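Local structure of vestitone reductase (Medicago sativa, 2P4H) at residues G11-W16 with V225-V230; F189-F194 with E306-D311; G77-A82 with R119-S124; G2-T7 with N24-N29; Y247-F252 with K292-A297. The protein catalyses the stereospecific, NADPH-dependent reduction of (3R)-vestitone to an isoflavanol, the penultimate step in the biosynthesis of the phytoalexin medicarpin. All coordinates share one frame; numbering follows the deposited sequence.

Contact 1 (G11-W16 with V225-V230); sequences GFLGSW and VHVDDV
Val227 is the bump of this contact and the first turn of helix 12-23 supplies the hollow, walled by Phe12, Leu13 and Trp16. That turn belongs to the glycine-rich loop and helix of the Rossmann fold, where Gly11 to Gly14 are predicted to bind NADP(+). The valine's two methyls share the work. CG2, set opposite the backbone N, sinks between the walls, 3.8 Å from Trp16 CG and 3.9 Å from Phe12 CZ. CG1 lies over a face of the indole, 4.0 Å from the centroid of its five-membered ring, a CH-pi contact almost on the ring normal. Beside it, Leu13 CD1 reaches past Val227 to Val230 CG1 at 3.8 Å. The indole also turns its N-H edge to Asp228, whose other oxygen, OD2, is taken by Tyr303. Were Trp16 replaced by an alanine, Asp228 OD1 would probably lose this donor and Val227 CG1 the ring face it rests on. His226, the N-cap residue, caps the helix of Asp228 by accepting from Asp228 N through its ND1. The indole bond is nearly straight: Trp16 NE1 meets Asp228 OD1 at 2.9 Å, on the anti side of the carboxylate and 21° out of its plane.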
# COMPACT_ATOMS: atom_id res chain seq x y z
N GLY A 11 10.34 4.10 0.91
CA GLY A 11 9.72 2.79 0.85
C GLY A 11 9.22 2.51 -0.55
O GLY A 11 9.16 3.41 -1.39
N PHE A 12 8.86 1.26 -0.82
CA PHE A 12 8.35 0.86 -2.12
C PHE A 12 7.18 1.73 -2.58
O PHE A 12 7.23 2.36 -3.63
CB PHE A 12 7.96 -0.63 -2.07
CG PHE A 12 7.10 -1.10 -3.22
CD1 PHE A 12 7.37 -0.74 -4.53
CD2 PHE A 12 6.03 -1.95 -2.97
CE1 PHE A 12 6.60 -1.23 -5.59
CE2 PHE A 12 5.25 -2.45 -4.02
CZ PHE A 12 5.53 -2.09 -5.32
N LEU A 13 6.11 1.77 -1.79
CA LEU A 13 4.95 2.55 -2.17
C LEU A 13 5.22 4.06 -2.14
O LEU A 13 4.88 4.78 -3.09
CB LEU A 13 3.76 2.23 -1.27
CG LEU A 13 2.47 2.97 -1.65
CD1 LEU A 13 2.07 2.63 -3.08
CD2 LEU A 13 1.36 2.61 -0.67
N GLY A 14 5.83 4.53 -1.06
CA GLY A 14 6.11 5.94 -0.95
C GLY A 14 6.94 6.50 -2.09
O GLY A 14 6.62 7.55 -2.64
N SER A 15 8.01 5.79 -2.45
CA SER A 15 8.86 6.27 -3.53
C SER A 15 8.14 6.26 -4.87
O SER A 15 8.33 7.16 -5.69
CB SER A 15 10.17 5.47 -3.61
OG SER A 15 9.94 4.09 -3.85
N TRP A 16 7.29 5.26 -5.10
CA TRP A 16 6.56 5.22 -6.37
C TRP A 16 5.57 6.38 -6.42
O TRP A 16 5.38 7.00 -7.47
CB TRP A 16 5.82 3.90 -6.56
CG TRP A 16 5.31 3.78 -7.96
CD1 TRP A 16 4.07 4.13 -8.41
CD2 TRP A 16 6.08 3.43 -9.11
NE1 TRP A 16 4.03 4.02 -9.79
CE2 TRP A 16 5.25 3.60 -10.24
CE3 TRP A 16 7.41 3.01 -9.30
CZ2 TRP A 16 5.69 3.35 -11.54
CZ3 TRP A 16 7.85 2.76 -10.60
CH2 TRP A 16 6.99 2.93 -11.70
N VAL A 225 -3.06 -5.57 -6.70
CA VAL A 225 -3.27 -4.28 -7.35
C VAL A 225 -1.95 -3.81 -7.95
O VAL A 225 -0.88 -4.14 -7.43
CB VAL A 225 -3.79 -3.20 -6.36
CG1 VAL A 225 -2.73 -2.87 -5.31
CG2 VAL A 225 -4.21 -1.94 -7.12
N HIS A 226 -2.02 -3.07 -9.05
CA HIS A 226 -0.82 -2.54 -9.70
C HIS A 226 -0.41 -1.30 -8.90
O HIS A 226 -1.24 -0.44 -8.60
CB HIS A 226 -1.13 -2.15 -11.15
CG HIS A 226 0.08 -1.84 -11.97
ND1 HIS A 226 0.93 -0.80 -11.67
CD2 HIS A 226 0.58 -2.43 -13.08
CE1 HIS A 226 1.91 -0.76 -12.56
NE2 HIS A 226 1.72 -1.74 -13.43
N VAL A 227 0.87 -1.20 -8.56
CA VAL A 227 1.36 -0.07 -7.78
C VAL A 227 1.04 1.29 -8.40
O VAL A 227 0.75 2.24 -7.68
CB VAL A 227 2.89 -0.18 -7.53
CG1 VAL A 227 3.66 0.01 -8.83
CG2 VAL A 227 3.33 0.85 -6.49
N ASP A 228 1.06 1.40 -9.73
CA ASP A 228 0.76 2.69 -10.32
C ASP A 228 -0.72 3.02 -10.22
O ASP A 228 -1.10 4.20 -10.22
CB ASP A 228 1.23 2.76 -11.78
CG ASP A 228 1.33 4.20 -12.27
OD1 ASP A 228 1.98 5.01 -11.58
OD2 ASP A 228 0.77 4.51 -13.35
N ASP A 229 -1.58 2.01 -10.14
CA ASP A 229 -3.00 2.31 -9.96
C ASP A 229 -3.19 2.81 -8.53
O ASP A 229 -4.08 3.61 -8.27
CB ASP A 229 -3.88 1.08 -10.24
CG ASP A 229 -4.32 1.00 -11.69
OD1 ASP A 229 -4.56 2.07 -12.30
OD2 ASP A 229 -4.45 -0.12 -12.22
N VAL A 230 -2.35 2.35 -7.60
CA VAL A 230 -2.47 2.84 -6.23
C VAL A 230 -2.08 4.32 -6.21
O VAL A 230 -2.74 5.12 -5.54
CB VAL A 230 -1.55 2.06 -5.25
CG1 VAL A 230 -1.64 2.68 -3.86
CG2 VAL A 230 -1.97 0.60 -5.19

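Contact 2 (F189-F194 with E306-D311); sequences FIVGRF and EDMFDD
Val191 presses onto the flank of Met308 at the tight end of this contact, where strand 189-191 runs out against helix 305-319. Met308 CG approaches Val191 CB to 3.6 Å and Val191 O to 3.5 Å, the two side chains crossing at about a right angle. Met308 CG is anti to the backbone N (chi1 178°), which sends the thioether along the strand. Next comes Gly192, whose backbone conformation would press a CB against the preceding carbonyl oxygen; its CA lies 4.0 Å from Met308 O. Packing gives way to water at Arg193. Its CG still rests 3.6 Å from Asp311 CB, but the charged ends do not meet: a water accepts from Arg193 NH1 at 2.9 Å and donates to Asp311 OD1 at 3.1 Å. Each charge has a firmer partner, Glu318 for Arg193 NH2 and His226 for Asp311 OD2. The arrangement is a helix laid on one face of the small mixed sheet that accompanies the Rossmann domain in this reductase, over strands 189-191 and 219-226 and close to the predicted cofactor residue Phe12.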
# COMPACT_ATOMS: atom_id res chain seq x y z
N PHE A 189 -1.88 -7.14 -2.14
CA PHE A 189 -0.48 -7.27 -2.55
C PHE A 189 -0.26 -6.21 -3.63
O PHE A 189 -0.93 -6.23 -4.67
CB PHE A 189 -0.21 -8.65 -3.15
CG PHE A 189 -0.00 -9.73 -2.12
CD1 PHE A 189 1.28 -10.05 -1.68
CD2 PHE A 189 -1.09 -10.43 -1.59
CE1 PHE A 189 1.48 -11.06 -0.73
CE2 PHE A 189 -0.90 -11.43 -0.65
CZ PHE A 189 0.39 -11.75 -0.22
N ILE A 190 0.65 -5.27 -3.37
CA ILE A 190 0.97 -4.20 -4.32
C ILE A 190 2.12 -4.68 -5.20
O ILE A 190 3.20 -5.02 -4.70
CB ILE A 190 1.37 -2.93 -3.57
CG1 ILE A 190 0.24 -2.53 -2.60
CG2 ILE A 190 1.65 -1.80 -4.56
CD1 ILE A 190 0.64 -1.44 -1.64
N VAL A 191 1.90 -4.68 -6.52
CA VAL A 191 2.89 -5.20 -7.46
C VAL A 191 3.08 -4.33 -8.70
O VAL A 191 2.13 -3.72 -9.19
CB VAL A 191 2.47 -6.63 -7.90
CG1 VAL A 191 3.48 -7.22 -8.88
CG2 VAL A 191 2.33 -7.52 -6.67
N GLY A 192 4.31 -4.28 -9.21
CA GLY A 192 4.61 -3.51 -10.41
C GLY A 192 6.08 -3.19 -10.47
O GLY A 192 6.90 -3.91 -9.90
N ARG A 193 6.45 -2.13 -11.18
CA ARG A 193 7.85 -1.73 -11.23
C ARG A 193 8.12 -1.04 -9.90
O ARG A 193 7.18 -0.70 -9.17
CB ARG A 193 8.11 -0.73 -12.37
CG ARG A 193 7.94 -1.28 -13.77
CD ARG A 193 8.44 -0.25 -14.78
NE ARG A 193 9.85 0.07 -14.57
CZ ARG A 193 10.86 -0.66 -15.02
NH1 ARG A 193 10.64 -1.75 -15.74
NH2 ARG A 193 12.11 -0.30 -14.74
N PHE A 194 9.39 -0.83 -9.58
CA PHE A 194 9.76 -0.16 -8.34
C PHE A 194 11.09 0.56 -8.51
O PHE A 194 11.90 0.19 -9.36
CB PHE A 194 9.83 -1.17 -7.19
CG PHE A 194 10.74 -2.35 -7.45
CD1 PHE A 194 12.08 -2.32 -7.06
CD2 PHE A 194 10.24 -3.50 -8.06
CE1 PHE A 194 12.91 -3.43 -7.28
CE2 PHE A 194 11.06 -4.60 -8.29
CZ PHE A 194 12.39 -4.57 -7.90
N GLU A 306 -2.03 -8.73 -16.40
CA GLU A 306 -0.85 -8.99 -17.22
C GLU A 306 0.16 -7.84 -17.11
O GLU A 306 1.36 -8.08 -17.02
CB GLU A 306 -1.26 -9.22 -18.68
CG GLU A 306 -2.10 -10.48 -18.89
CD GLU A 306 -3.60 -10.22 -18.89
OE1 GLU A 306 -4.10 -9.47 -18.02
OE2 GLU A 306 -4.29 -10.78 -19.77
N ASP A 307 -0.33 -6.60 -17.11
CA ASP A 307 0.54 -5.43 -16.99
C ASP A 307 1.29 -5.48 -15.66
O ASP A 307 2.49 -5.20 -15.59
CB ASP A 307 -0.25 -4.12 -17.01
CG ASP A 307 -0.93 -3.86 -18.33
OD1 ASP A 307 -0.42 -4.30 -19.38
OD2 ASP A 307 -1.98 -3.17 -18.31
N MET A 308 0.55 -5.80 -14.60
CA MET A 308 1.12 -5.87 -13.26
C MET A 308 2.27 -6.86 -13.17
O MET A 308 3.35 -6.52 -12.67
CB MET A 308 0.01 -6.24 -12.27
CG MET A 308 0.48 -6.39 -10.84
SD MET A 308 -0.86 -6.97 -9.78
CE MET A 308 -1.16 -8.58 -10.49
N PHE A 309 2.05 -8.08 -13.64
CA PHE A 309 3.09 -9.09 -13.60
C PHE A 309 4.26 -8.74 -14.52
O PHE A 309 5.41 -8.94 -14.15
CB PHE A 309 2.53 -10.47 -13.98
CG PHE A 309 1.83 -11.17 -12.85
CD1 PHE A 309 2.54 -11.63 -11.75
CD2 PHE A 309 0.45 -11.35 -12.87
CE1 PHE A 309 1.89 -12.26 -10.68
CE2 PHE A 309 -0.21 -11.97 -11.81
CZ PHE A 309 0.51 -12.43 -10.71
N ASP A 310 3.97 -8.20 -15.70
CA ASP A 310 5.06 -7.87 -16.61
C ASP A 310 5.93 -6.75 -16.09
O ASP A 310 7.16 -6.82 -16.19
CB ASP A 310 4.54 -7.49 -18.00
CG ASP A 310 5.65 -7.48 -19.03
OD1 ASP A 310 6.25 -8.55 -19.26
OD2 ASP A 310 5.93 -6.40 -19.60
N ASP A 311 5.32 -5.71 -15.53
CA ASP A 311 6.10 -4.60 -15.00
C ASP A 311 7.01 -5.08 -13.87
O ASP A 311 8.17 -4.69 -13.80
CB ASP A 311 5.19 -3.47 -14.51
CG ASP A 311 4.61 -2.65 -15.66
OD1 ASP A 311 5.21 -2.66 -16.75
OD2 ASP A 311 3.57 -1.98 -15.47
O HOH W 1 8.26 -2.64 -17.23

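Contact 3 (G77-A82 with R119-S124); sequences GIFHTA and RFIYTS
Backbone hydrogen bonds join Ile78 and His80 to the neighbouring strand in parallel register. Ile78 N donates to Arg119 O and Ile78 O accepts from Ile121 N at 2.8 Å; His80 repeats the pattern, its N donating to Ile121 O and its O accepting from Thr123 N at 3.1 Å. Apolar contacts occupy both faces of the sheet. On one, Ile78 CG2 meets Phe120 CE2 at 3.7 Å, and the same ring reaches along to His80 CB, 3.7 Å from Phe120 CZ. The phenyl is brought alongside these neighbours because its CG stands opposite the backbone N (chi1 -179°). A serine in place of Phe120 would probably open a gap beside Ile78 and His80 and leave Leu108 of helix 95-111 without its aromatic partner. On the other face Phe79 and Ile121 lie side by side, Phe79 CE1 3.6 Å from Ile121 CD1, under His234 and Leu238 of helix 227-239. Polar contacts gather at the C-terminal end, where one water donates to Ala82 O at 3.1 Å and bonds Tyr122 OH at 2.9 Å. The chemistry thus changes from apolar mid-strand packing in the Rossmann sheet to Thr81 and Thr123, the latter against Leu13 of the predicted NADP(+) site.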
# COMPACT_ATOMS: atom_id res chain seq x y z
N GLY A 77 -2.25 18.22 0.22
CA GLY A 77 -2.56 16.85 0.57
C GLY A 77 -1.45 16.19 1.36
O GLY A 77 -0.29 16.62 1.30
N ILE A 78 -1.81 15.17 2.12
CA ILE A 78 -0.87 14.40 2.91
C ILE A 78 -1.15 12.93 2.63
O ILE A 78 -2.28 12.46 2.80
CB ILE A 78 -1.04 14.63 4.44
CG1 ILE A 78 -0.70 16.08 4.80
CG2 ILE A 78 -0.14 13.68 5.22
CD1 ILE A 78 -1.04 16.45 6.24
N PHE A 79 -0.13 12.21 2.17
CA PHE A 79 -0.25 10.79 1.89
C PHE A 79 0.62 10.09 2.93
O PHE A 79 1.85 10.09 2.83
CB PHE A 79 0.27 10.44 0.48
CG PHE A 79 -0.51 11.08 -0.65
CD1 PHE A 79 -1.74 11.70 -0.42
CD2 PHE A 79 -0.02 11.03 -1.95
CE1 PHE A 79 -2.46 12.26 -1.48
CE2 PHE A 79 -0.73 11.59 -3.01
CZ PHE A 79 -1.96 12.20 -2.78
N HIS A 80 -0.03 9.52 3.94
CA HIS A 80 0.69 8.85 5.01
C HIS A 80 0.84 7.36 4.70
O HIS A 80 -0.08 6.57 4.94
CB HIS A 80 -0.06 9.05 6.34
CG HIS A 80 0.74 8.65 7.53
ND1 HIS A 80 0.18 8.43 8.77
CD2 HIS A 80 2.06 8.44 7.68
CE1 HIS A 80 1.13 8.10 9.63
NE2 HIS A 80 2.28 8.10 8.99
N THR A 81 2.01 6.99 4.18
CA THR A 81 2.29 5.61 3.80
C THR A 81 3.25 4.90 4.76
O THR A 81 3.48 3.69 4.63
CB THR A 81 2.94 5.53 2.40
OG1 THR A 81 4.35 5.78 2.50
CG2 THR A 81 2.32 6.56 1.46
N ALA A 82 3.80 5.65 5.71
CA ALA A 82 4.76 5.09 6.67
C ALA A 82 4.16 4.56 7.96
O ALA A 82 3.09 4.99 8.40
CB ALA A 82 5.81 6.14 6.99
N ARG A 119 -7.12 16.85 1.70
CA ARG A 119 -7.33 15.43 1.91
C ARG A 119 -6.11 14.77 2.55
O ARG A 119 -4.97 15.05 2.18
CB ARG A 119 -7.64 14.70 0.59
CG ARG A 119 -8.15 13.28 0.80
CD ARG A 119 -9.66 13.23 1.04
NE ARG A 119 -10.37 13.10 -0.23
CZ ARG A 119 -11.68 12.86 -0.36
NH1 ARG A 119 -12.45 12.72 0.71
NH2 ARG A 119 -12.20 12.72 -1.56
N PHE A 120 -6.38 13.90 3.52
CA PHE A 120 -5.36 13.13 4.22
C PHE A 120 -5.64 11.69 3.81
O PHE A 120 -6.72 11.17 4.09
CB PHE A 120 -5.50 13.30 5.73
CG PHE A 120 -4.47 12.56 6.54
CD1 PHE A 120 -4.57 11.18 6.73
CD2 PHE A 120 -3.39 13.24 7.10
CE1 PHE A 120 -3.61 10.49 7.48
CE2 PHE A 120 -2.43 12.56 7.85
CZ PHE A 120 -2.54 11.18 8.04
N ILE A 121 -4.69 11.06 3.14
CA ILE A 121 -4.88 9.68 2.69
C ILE A 121 -3.94 8.74 3.42
O ILE A 121 -2.72 8.87 3.35
CB ILE A 121 -4.67 9.56 1.17
CG1 ILE A 121 -5.59 10.55 0.45
CG2 ILE A 121 -4.98 8.15 0.71
CD1 ILE A 121 -5.54 10.47 -1.07
N TYR A 122 -4.55 7.80 4.13
CA TYR A 122 -3.81 6.82 4.92
C TYR A 122 -3.76 5.47 4.22
O TYR A 122 -4.78 4.95 3.79
CB TYR A 122 -4.46 6.65 6.29
CG TYR A 122 -3.70 5.71 7.20
CD1 TYR A 122 -2.47 6.10 7.74
CD2 TYR A 122 -4.18 4.44 7.49
CE1 TYR A 122 -1.74 5.24 8.54
CE2 TYR A 122 -3.45 3.56 8.30
CZ TYR A 122 -2.22 3.98 8.81
OH TYR A 122 -1.47 3.13 9.60
N THR A 123 -2.56 4.91 4.14
CA THR A 123 -2.35 3.61 3.53
C THR A 123 -2.67 2.49 4.51
O THR A 123 -1.99 2.36 5.53
CB THR A 123 -0.88 3.46 3.07
OG1 THR A 123 -0.62 4.34 1.97
CG2 THR A 123 -0.59 2.03 2.64
N SER A 124 -3.70 1.70 4.23
CA SER A 124 -4.03 0.58 5.09
C SER A 124 -3.67 -0.72 4.38
O SER A 124 -2.97 -0.70 3.36
CB SER A 124 -5.49 0.58 5.52
OG SER A 124 -5.68 -0.34 6.60
O HOH W 2 0.98 4.42 10.53

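Contact 4 (G2-T7 with N24-N29); sequences GRVCVT and NGYSVN
An arginine side chain bonded to the serine beside it on the adjacent strand sets this contact apart: Arg3 NE donates to Ser27 OG at 3.2 Å, with the hydroxyl oxygen exactly in the guanidinium plane and the bond nearly straight at 167°. The fit is close, since Ser27 OG also lies 3.1 Å from Arg3 CB. The serine's chi1 of 52° places OG between its own backbone N and carbonyl carbon, and from there it reaches over the arginine's stem. A water bonds to the same oxygen at 3.0 Å and accepts a weak bond from Gly2 N. Farther along this face the arginine's CD lies against the amide of Asn29. The strands themselves are parallel neighbours in a twisted sheet, the axes of the short segments crossing at -35°. Ser27 N donates to Gly2 O, Val4 N donates to Ser27 O, Val4 O accepts from Asn29 N, and Val6 N closes the series on Asn29 O at 2.8 Å. On the reverse face the packing is apolar: Val4 CG2 touches Tyr26 CD2 at 3.7 Å, and Val6 CG2 meets Val28 CG1 at 4.1 Å. Gly25, at positive phi, ends the preceding helix in a Schellman motif and turns the chain into Tyr26. Strands 3-7 and 27-31 with helix 12-23 form the first beta-alpha-beta unit of the Rossmann fold; Leu21 of that helix covers Val4, Val6, Tyr26 and Val28, while Tyr26 OH reaches Glu239 of helix 227-239.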
# COMPACT_ATOMS: atom_id res chain seq x y z
N GLY A 2 0.17 21.93 -6.83
CA GLY A 2 0.22 22.02 -5.39
C GLY A 2 1.26 21.11 -4.78
O GLY A 2 1.86 20.29 -5.47
N ARG A 3 1.48 21.26 -3.48
CA ARG A 3 2.47 20.46 -2.78
C ARG A 3 1.82 19.37 -1.94
O ARG A 3 0.82 19.60 -1.26
CB ARG A 3 3.32 21.37 -1.88
CG ARG A 3 4.51 20.69 -1.25
CD ARG A 3 5.54 21.72 -0.82
NE ARG A 3 6.03 22.48 -1.96
CZ ARG A 3 6.86 23.52 -1.88
NH1 ARG A 3 7.31 23.91 -0.69
NH2 ARG A 3 7.24 24.15 -2.97
N VAL A 4 2.38 18.17 -2.00
CA VAL A 4 1.86 17.04 -1.24
C VAL A 4 2.96 16.46 -0.36
O VAL A 4 4.09 16.28 -0.81
CB VAL A 4 1.34 15.93 -2.19
CG1 VAL A 4 0.88 14.72 -1.38
CG2 VAL A 4 0.19 16.46 -3.03
N CYS A 5 2.63 16.19 0.90
CA CYS A 5 3.60 15.61 1.82
C CYS A 5 3.39 14.10 1.84
O CYS A 5 2.29 13.62 2.12
CB CYS A 5 3.41 16.17 3.23
SG CYS A 5 4.62 15.52 4.43
N VAL A 6 4.46 13.36 1.55
CA VAL A 6 4.43 11.90 1.52
C VAL A 6 5.36 11.34 2.59
O VAL A 6 6.55 11.63 2.58
CB VAL A 6 4.91 11.36 0.15
CG1 VAL A 6 4.84 9.84 0.13
CG2 VAL A 6 4.07 11.95 -0.98
N THR A 7 4.83 10.54 3.51
CA THR A 7 5.69 9.93 4.52
C THR A 7 6.20 8.60 3.96
O THR A 7 5.59 8.04 3.05
CB THR A 7 4.95 9.67 5.84
OG1 THR A 7 3.91 8.70 5.62
CG2 THR A 7 4.35 10.95 6.38
N ASN A 24 3.04 14.03 -12.48
CA ASN A 24 1.73 14.66 -12.65
C ASN A 24 1.65 16.15 -12.32
O ASN A 24 0.55 16.70 -12.18
CB ASN A 24 0.68 13.88 -11.86
CG ASN A 24 0.28 12.59 -12.55
OD1 ASN A 24 -0.38 12.62 -13.59
ND2 ASN A 24 0.69 11.46 -12.00
N GLY A 25 2.80 16.80 -12.20
CA GLY A 25 2.81 18.23 -11.94
C GLY A 25 2.79 18.74 -10.51
O GLY A 25 2.68 19.94 -10.29
N TYR A 26 2.89 17.84 -9.54
CA TYR A 26 2.88 18.26 -8.14
C TYR A 26 4.30 18.45 -7.61
O TYR A 26 5.26 17.95 -8.18
CB TYR A 26 2.20 17.22 -7.25
CG TYR A 26 0.71 17.09 -7.41
CD1 TYR A 26 0.16 16.29 -8.42
CD2 TYR A 26 -0.16 17.73 -6.54
CE1 TYR A 26 -1.22 16.14 -8.54
CE2 TYR A 26 -1.54 17.59 -6.65
CZ TYR A 26 -2.06 16.80 -7.66
OH TYR A 26 -3.43 16.65 -7.76
N SER A 27 4.40 19.20 -6.51
CA SER A 27 5.67 19.38 -5.83
C SER A 27 5.54 18.42 -4.65
O SER A 27 4.42 18.09 -4.24
CB SER A 27 5.86 20.83 -5.37
OG SER A 27 4.77 21.30 -4.61
N VAL A 28 6.66 17.98 -4.09
CA VAL A 28 6.61 17.01 -3.00
C VAL A 28 7.51 17.25 -1.80
O VAL A 28 8.69 17.57 -1.95
CB VAL A 28 6.94 15.59 -3.55
CG1 VAL A 28 6.87 14.56 -2.44
CG2 VAL A 28 5.98 15.24 -4.68
N ASN A 29 6.94 17.08 -0.62
CA ASN A 29 7.67 17.18 0.64
C ASN A 29 7.66 15.74 1.12
O ASN A 29 6.64 15.06 0.99
CB ASN A 29 6.93 18.04 1.67
CG ASN A 29 7.09 19.53 1.44
OD1 ASN A 29 6.46 20.34 2.12
ND2 ASN A 29 7.94 19.90 0.49
O HOH W 3 3.47 22.85 -6.86

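Contact 5 (Y247-F252 with K292-A297); sequences YNCSPF and KKLVDA
Lys293 lies across one face of the Tyr247 ring and supplies the charged part of this contact. Its ammonium stands over the ring in a cation-pi interaction, NZ 4.6 Å from the centroid of Tyr247 and 9° off the normal. The methylene next to it adds a CH-pi contact, Lys293 CE being 4.1 Å from the same centroid. A chain extended throughout, with chi1 at -173°, carries the amine out from the helix and across the ring face, and NZ finishes in a hydrogen bond to Arg246 O. The phenol end is held separately, Tyr247 OH bonding to Pro243 O. Apolar packing continues along the helix. Tyr247 CD1 rests 3.8 Å from Leu294 CA, and Tyr247 CE1 lies 4.2 Å from Ala297 CB. Leu294 divides its methyls: CD1 turns to the tyrosine ring, whereas CD2 reaches 3.7 Å from Asn248 O and 4.0 Å from Cys249 SG. No direct hydrogen bond crosses between the segments, but a water does the joining, donating to Asn248 O and accepting from Leu294 N, both at 2.9 Å. It thereby serves an amide in the first turn of helix 292-296. That short helix sits against the end of strand 245-248, the outermost strand of the parallel Rossmann sheet on this side; its neighbour within the sheet is strand 182-187, where Val183 and Leu185 meet Tyr247.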
# COMPACT_ATOMS: atom_id res chain seq x y z
N TYR A 247 -11.77 2.78 1.51
CA TYR A 247 -11.92 2.34 0.13
C TYR A 247 -10.98 1.18 -0.16
O TYR A 247 -9.76 1.31 -0.03
CB TYR A 247 -11.59 3.46 -0.86
CG TYR A 247 -12.63 4.55 -0.97
CD1 TYR A 247 -13.67 4.46 -1.90
CD2 TYR A 247 -12.59 5.66 -0.13
CE1 TYR A 247 -14.63 5.46 -1.99
CE2 TYR A 247 -13.55 6.66 -0.21
CZ TYR A 247 -14.57 6.55 -1.15
OH TYR A 247 -15.53 7.53 -1.22
N ASN A 248 -11.55 0.04 -0.55
CA ASN A 248 -10.73 -1.10 -0.95
C ASN A 248 -10.12 -0.66 -2.28
O ASN A 248 -10.78 0.02 -3.08
CB ASN A 248 -11.59 -2.34 -1.23
CG ASN A 248 -11.90 -3.15 0.01
OD1 ASN A 248 -11.17 -3.10 1.00
ND2 ASN A 248 -12.98 -3.92 -0.05
N CYS A 249 -8.87 -1.04 -2.53
CA CYS A 249 -8.21 -0.71 -3.80
C CYS A 249 -7.54 -2.02 -4.18
O CYS A 249 -6.31 -2.17 -4.13
CB CYS A 249 -7.18 0.40 -3.58
SG CYS A 249 -6.47 1.03 -5.10
N SER A 250 -8.37 -2.97 -4.60
CA SER A 250 -7.94 -4.34 -4.88
C SER A 250 -8.74 -4.89 -6.06
O SER A 250 -9.65 -5.70 -5.88
CB SER A 250 -8.21 -5.15 -3.61
OG SER A 250 -7.77 -6.48 -3.69
N PRO A 251 -8.40 -4.47 -7.29
CA PRO A 251 -9.11 -4.92 -8.49
C PRO A 251 -8.93 -6.36 -8.93
O PRO A 251 -9.71 -6.87 -9.74
CB PRO A 251 -8.60 -3.95 -9.56
CG PRO A 251 -7.17 -3.77 -9.16
CD PRO A 251 -7.27 -3.59 -7.64
N PHE A 252 -7.91 -7.03 -8.41
CA PHE A 252 -7.64 -8.40 -8.81
C PHE A 252 -7.72 -9.44 -7.69
O PHE A 252 -7.34 -9.16 -6.55
CB PHE A 252 -6.24 -8.51 -9.44
CG PHE A 252 -5.89 -7.41 -10.40
CD1 PHE A 252 -6.78 -7.01 -11.40
CD2 PHE A 252 -4.64 -6.79 -10.34
CE1 PHE A 252 -6.42 -6.02 -12.32
CE2 PHE A 252 -4.28 -5.81 -11.26
CZ PHE A 252 -5.17 -5.42 -12.25
N LYS A 292 -15.80 -2.29 -5.63
CA LYS A 292 -16.94 -1.62 -6.24
C LYS A 292 -17.13 -0.19 -5.71
O LYS A 292 -17.47 0.71 -6.47
CB LYS A 292 -18.21 -2.44 -5.99
CG LYS A 292 -19.49 -1.80 -6.49
CD LYS A 292 -20.67 -2.76 -6.33
CE LYS A 292 -21.98 -2.11 -6.75
NZ LYS A 292 -22.35 -0.97 -5.87
N LYS A 293 -16.91 0.03 -4.42
CA LYS A 293 -17.09 1.37 -3.86
C LYS A 293 -16.21 2.41 -4.55
O LYS A 293 -16.67 3.50 -4.90
CB LYS A 293 -16.81 1.36 -2.35
CG LYS A 293 -17.13 2.67 -1.65
CD LYS A 293 -16.74 2.61 -0.18
CE LYS A 293 -17.03 3.92 0.54
NZ LYS A 293 -16.65 3.86 1.99
N LEU A 294 -14.94 2.08 -4.74
CA LEU A 294 -14.02 3.00 -5.39
C LEU A 294 -14.39 3.24 -6.86
O LEU A 294 -14.29 4.36 -7.35
CB LEU A 294 -12.58 2.48 -5.28
CG LEU A 294 -11.47 3.32 -5.89
CD1 LEU A 294 -11.50 4.73 -5.32
CD2 LEU A 294 -10.13 2.66 -5.61
N VAL A 295 -14.81 2.19 -7.55
CA VAL A 295 -15.20 2.32 -8.94
C VAL A 295 -16.50 3.14 -9.05
O VAL A 295 -16.64 3.96 -9.96
CB VAL A 295 -15.38 0.93 -9.61
CG1 VAL A 295 -15.96 1.08 -11.01
CG2 VAL A 295 -14.03 0.22 -9.68
N ASP A 296 -17.42 2.92 -8.11
CA ASP A 296 -18.69 3.67 -8.09
C ASP A 296 -18.39 5.15 -7.87
O ASP A 296 -19.18 6.01 -8.26
CB ASP A 296 -19.60 3.21 -6.94
CG ASP A 296 -20.36 1.93 -7.25
OD1 ASP A 296 -20.38 1.49 -8.42
OD2 ASP A 296 -20.96 1.36 -6.31
N ALA A 297 -17.26 5.44 -7.23
CA ALA A 297 -16.87 6.82 -6.95
C ALA A 297 -16.27 7.50 -8.17
O ALA A 297 -15.95 8.69 -8.12
CB ALA A 297 -15.89 6.87 -5.78
O HOH W 4 -13.65 0.04 -3.13

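Contacts 3 and 4 belong to the large parallel sheet and share its chemistry of regular backbone bonds with apolar faces; they adjoin directly, Phe79 N lying 2.8 Å from Cys5 O. Contact 5 reaches the far edge of that sheet, about 24 Å from contact 4 between centres, and adds a cation-pi pair and a bridging water to apolar packing. Contacts 1 and 2 meet at the smaller mixed sheet, where strands 219-226 and 189-191 are neighbours; His226 NE2 is 2.8 Å from Asp311 OD2. Contact 1 lies nearest the centre of the chain, its largely apolar fit beside the predicted cofactor loop, whereas contact 2 passes from buried packing to a hydrated charged margin. Contact 4, farthest out, also mixes a buried face with polar rim residues.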